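Local coordinates for 70 kDa protein (Xanthomonas sp., PDB 4B2N) that cleaves rubber oxidatively and processively as a dihaem oxygenase with two covalently bound c-type haems, probably related to cytochrome c peroxidases, at residues 126-140 and 541-553. Sequence-based numbering, arbitrary orientation.
Sequences YLIRPPDFEEQVSKR and YTAAGIGGKNAGY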
# COMPACT_ATOMS: atom_id res chain seq x y z
N TYR A 126 21.11 23.32 6.75
CA TYR A 126 22.09 23.89 5.83
C TYR A 126 21.78 25.39 5.82
O TYR A 126 20.63 25.80 6.12
CB TYR A 126 21.94 23.33 4.41
CG TYR A 126 22.33 21.86 4.27
CD1 TYR A 126 23.02 21.15 5.30
CD2 TYR A 126 22.07 21.21 3.11
CE1 TYR A 126 23.40 19.78 5.14
CE2 TYR A 126 22.42 19.87 2.92
CZ TYR A 126 23.10 19.18 3.93
OH TYR A 126 23.43 17.87 3.71
N LEU A 127 22.77 26.20 5.46
CA LEU A 127 22.50 27.63 5.44
C LEU A 127 22.22 28.12 4.03
O LEU A 127 21.48 29.08 3.88
CB LEU A 127 23.68 28.42 6.00
CG LEU A 127 23.97 28.17 7.49
CD1 LEU A 127 25.33 28.75 7.88
CD2 LEU A 127 22.89 28.80 8.36
N ILE A 128 22.86 27.53 3.01
CA ILE A 128 22.62 27.92 1.62
C ILE A 128 22.39 26.69 0.73
O ILE A 128 22.69 25.54 1.11
CB ILE A 128 23.79 28.77 1.06
CG1 ILE A 128 25.04 27.91 1.05
CG2 ILE A 128 23.89 30.14 1.77
CD1 ILE A 128 26.12 28.45 0.13
N ARG A 129 21.80 26.91 -0.43
CA ARG A 129 21.30 25.76 -1.26
C ARG A 129 22.50 25.00 -1.77
O ARG A 129 23.37 25.57 -2.43
CB ARG A 129 20.51 26.29 -2.47
CG ARG A 129 20.13 25.24 -3.54
CD ARG A 129 19.43 25.86 -4.76
NE ARG A 129 18.54 26.82 -4.15
CZ ARG A 129 17.37 26.51 -3.64
NH1 ARG A 129 16.81 25.29 -3.80
NH2 ARG A 129 16.75 27.48 -2.99
N PRO A 130 22.56 23.69 -1.47
CA PRO A 130 23.67 22.97 -2.03
C PRO A 130 23.37 22.62 -3.53
O PRO A 130 22.22 22.64 -3.93
CB PRO A 130 23.74 21.75 -1.15
CG PRO A 130 22.28 21.47 -0.81
CD PRO A 130 21.72 22.87 -0.58
N PRO A 131 24.41 22.41 -4.35
CA PRO A 131 24.10 22.29 -5.79
C PRO A 131 23.56 20.92 -6.08
O PRO A 131 23.02 20.70 -7.17
CB PRO A 131 25.45 22.49 -6.47
CG PRO A 131 26.48 22.18 -5.42
CD PRO A 131 25.85 22.69 -4.13
N ASP A 132 23.71 20.00 -5.11
CA ASP A 132 23.04 18.68 -5.24
C ASP A 132 21.67 18.60 -4.51
O ASP A 132 21.18 17.50 -4.20
CB ASP A 132 23.96 17.56 -4.79
CG ASP A 132 24.38 17.71 -3.31
OD1 ASP A 132 24.06 18.73 -2.70
OD2 ASP A 132 25.00 16.76 -2.81
N PHE A 133 21.04 19.76 -4.27
CA PHE A 133 19.80 19.84 -3.52
C PHE A 133 18.77 18.79 -4.03
O PHE A 133 18.19 18.05 -3.28
CB PHE A 133 19.20 21.24 -3.70
CG PHE A 133 17.83 21.40 -3.09
CD1 PHE A 133 17.66 21.40 -1.71
CD2 PHE A 133 16.67 21.54 -3.92
CE1 PHE A 133 16.37 21.55 -1.16
CE2 PHE A 133 15.38 21.69 -3.38
CZ PHE A 133 15.24 21.67 -1.97
N GLU A 134 18.56 18.73 -5.33
CA GLU A 134 17.49 17.92 -5.84
C GLU A 134 17.78 16.43 -5.53
O GLU A 134 16.92 15.67 -5.04
CB GLU A 134 17.36 18.27 -7.35
CG GLU A 134 16.03 17.89 -7.96
CD GLU A 134 16.00 18.20 -9.45
OE1 GLU A 134 16.29 19.36 -9.86
OE2 GLU A 134 15.65 17.23 -10.16
N GLU A 135 19.03 16.01 -5.64
CA GLU A 135 19.40 14.68 -5.22
C GLU A 135 19.27 14.44 -3.71
O GLU A 135 18.87 13.36 -3.29
CB GLU A 135 20.82 14.36 -5.66
CG GLU A 135 21.29 12.97 -5.17
CD GLU A 135 22.64 12.58 -5.80
OE1 GLU A 135 23.68 13.19 -5.51
OE2 GLU A 135 22.63 11.70 -6.66
N GLN A 136 19.71 15.40 -2.89
CA GLN A 136 19.56 15.28 -1.45
C GLN A 136 18.11 15.12 -1.00
O GLN A 136 17.84 14.39 -0.02
CB GLN A 136 20.22 16.49 -0.73
CG GLN A 136 21.75 16.38 -0.83
CD GLN A 136 22.46 17.24 0.20
OE1 GLN A 136 23.29 18.13 -0.13
NE2 GLN A 136 22.19 16.94 1.45
N VAL A 137 17.18 15.78 -1.72
CA VAL A 137 15.78 15.57 -1.40
C VAL A 137 15.42 14.09 -1.50
O VAL A 137 14.81 13.56 -0.58
CB VAL A 137 14.81 16.40 -2.23
CG1 VAL A 137 13.34 16.03 -1.94
CG2 VAL A 137 15.08 17.87 -1.98
N SER A 138 15.78 13.47 -2.62
CA SER A 138 15.52 12.02 -2.88
C SER A 138 16.17 11.20 -1.82
O SER A 138 15.55 10.28 -1.30
CB SER A 138 16.10 11.62 -4.26
OG SER A 138 15.07 11.88 -5.24
N LYS A 139 17.43 11.49 -1.54
CA LYS A 139 18.16 10.68 -0.56
C LYS A 139 17.52 10.76 0.84
O LYS A 139 17.24 9.74 1.45
CB LYS A 139 19.62 11.14 -0.46
CG LYS A 139 20.53 10.61 -1.56
CD LYS A 139 21.83 11.42 -1.49
CE LYS A 139 22.83 10.94 -2.46
NZ LYS A 139 24.08 11.63 -2.02
N ARG A 140 17.25 11.99 1.30
CA ARG A 140 16.75 12.22 2.66
C ARG A 140 15.40 11.56 2.85
O ARG A 140 15.12 10.92 3.88
CB ARG A 140 16.59 13.73 2.93
CG ARG A 140 16.18 14.03 4.38
CD ARG A 140 16.21 15.53 4.53
NE ARG A 140 15.71 15.96 5.81
CZ ARG A 140 16.49 16.15 6.88
NH1 ARG A 140 17.80 15.89 6.77
NH2 ARG A 140 15.96 16.57 8.03
N TYR A 541 24.05 2.18 2.07
CA TYR A 541 23.66 3.58 1.86
C TYR A 541 24.46 4.21 0.71
O TYR A 541 25.53 3.78 0.33
CB TYR A 541 24.00 4.38 3.10
CG TYR A 541 23.37 3.89 4.38
CD1 TYR A 541 22.20 3.08 4.38
CD2 TYR A 541 23.91 4.27 5.62
CE1 TYR A 541 21.64 2.62 5.57
CE2 TYR A 541 23.31 3.90 6.82
CZ TYR A 541 22.19 3.11 6.81
OH TYR A 541 21.65 2.72 8.06
N THR A 542 23.90 5.29 0.22
CA THR A 542 24.51 6.27 -0.62
C THR A 542 25.48 7.13 0.23
O THR A 542 25.39 7.09 1.45
CB THR A 542 23.25 7.10 -0.94
OG1 THR A 542 22.75 6.71 -2.22
CG2 THR A 542 23.44 8.53 -0.79
N ALA A 543 26.38 7.93 -0.41
CA ALA A 543 27.20 8.92 0.31
C ALA A 543 26.31 10.08 0.74
O ALA A 543 25.28 10.29 0.14
CB ALA A 543 28.29 9.46 -0.63
N ALA A 544 26.69 10.80 1.78
CA ALA A 544 26.01 11.98 2.22
C ALA A 544 26.15 13.02 1.09
O ALA A 544 26.99 12.89 0.19
CB ALA A 544 26.65 12.50 3.53
N GLY A 545 25.30 14.04 1.07
CA GLY A 545 25.44 15.05 0.04
C GLY A 545 26.32 16.21 0.57
O GLY A 545 26.91 16.12 1.64
N ILE A 546 26.44 17.27 -0.23
CA ILE A 546 27.15 18.53 0.17
C ILE A 546 26.51 19.15 1.37
O ILE A 546 25.30 19.48 1.38
CB ILE A 546 27.16 19.53 -0.96
CG1 ILE A 546 28.04 18.94 -2.08
CG2 ILE A 546 27.74 20.87 -0.49
CD1 ILE A 546 27.86 19.68 -3.37
N GLY A 547 27.32 19.36 2.40
CA GLY A 547 26.77 19.68 3.73
C GLY A 547 26.98 18.52 4.72
O GLY A 547 26.83 18.68 5.96
N GLY A 548 27.27 17.34 4.19
CA GLY A 548 27.60 16.24 5.09
C GLY A 548 26.45 15.45 5.66
O GLY A 548 26.66 14.60 6.52
N LYS A 549 25.21 15.75 5.23
CA LYS A 549 24.07 14.98 5.65
C LYS A 549 23.34 14.36 4.45
O LYS A 549 23.77 14.51 3.31
CB LYS A 549 23.09 15.85 6.46
CG LYS A 549 23.77 16.66 7.58
CD LYS A 549 22.72 17.40 8.40
CE LYS A 549 23.38 18.42 9.35
NZ LYS A 549 22.29 19.13 10.08
N ASN A 550 22.25 13.67 4.73
CA ASN A 550 21.38 13.04 3.69
C ASN A 550 21.98 11.91 2.91
O ASN A 550 21.78 11.79 1.69
CB ASN A 550 20.83 14.11 2.76
CG ASN A 550 20.01 15.15 3.56
OD1 ASN A 550 19.38 14.78 4.51
ND2 ASN A 550 20.06 16.39 3.18
N ALA A 551 22.69 11.00 3.57
CA ALA A 551 22.87 9.73 2.93
C ALA A 551 21.51 9.05 2.77
O ALA A 551 20.65 9.21 3.62
CB ALA A 551 23.74 8.85 3.84
N GLY A 552 21.33 8.25 1.74
CA GLY A 552 20.04 7.70 1.45
C GLY A 552 20.27 6.22 1.33
O GLY A 552 21.41 5.69 1.56
N TYR A 553 19.20 5.52 1.02
CA TYR A 553 19.34 4.07 0.74
C TYR A 553 19.74 3.98 -0.73
O TYR A 553 19.11 4.60 -1.62
CB TYR A 553 18.01 3.32 0.90
CG TYR A 553 17.58 2.96 2.31
CD1 TYR A 553 18.39 3.25 3.45
CD2 TYR A 553 16.37 2.31 2.52
CE1 TYR A 553 17.97 2.94 4.72
CE2 TYR A 553 15.93 2.01 3.81
CZ TYR A 553 16.75 2.31 4.89
OH TYR A 553 16.35 1.91 6.13
O HOH W 1 17.03 7.30 0.41
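The guanidinium of R140 meets the amide of N550 edge-on: R140 NH1 donates to N550 OD1 at 3.0 Å, 163° at the hydrogen, on a lone pair in the carbonyl plane. The two flat groups stand 84° apart. R140 reaches out extended, its CG turned away from the backbone N (chi1 -175°), which lays CG and CD alongside OD1 on the way to the bond; CB touches it too. The Y126 ring lies obliquely against the turn 545-548, CE1 3.7 Å from G547 CA and CE2 near I546 O; at its edge, in plane, sits Q136 CD. Y126 OH accepts a rather bent bond from K549 N at 3.2 Å. The D132 carboxylate takes I546 N on the syn side of OD2, nearly straight, while I546 CD1 rests 3.5 Å from P131 CG. Farther down the helix, the extended K139 chain passes N550 O and carries NZ to A543 O, 2.8 Å away; a water joins K139 O to Y553 N. The contact lays the loop between strands 536-538 and 560-561 along helix 133-141 and the segment leading into it, away from the haems. Beyond the two segments, R140 NE salt-bridges D224 of helix 218-226; K549 NZ hydrogen-bonds W124 O and salt-bridges D620 of helix 620-626.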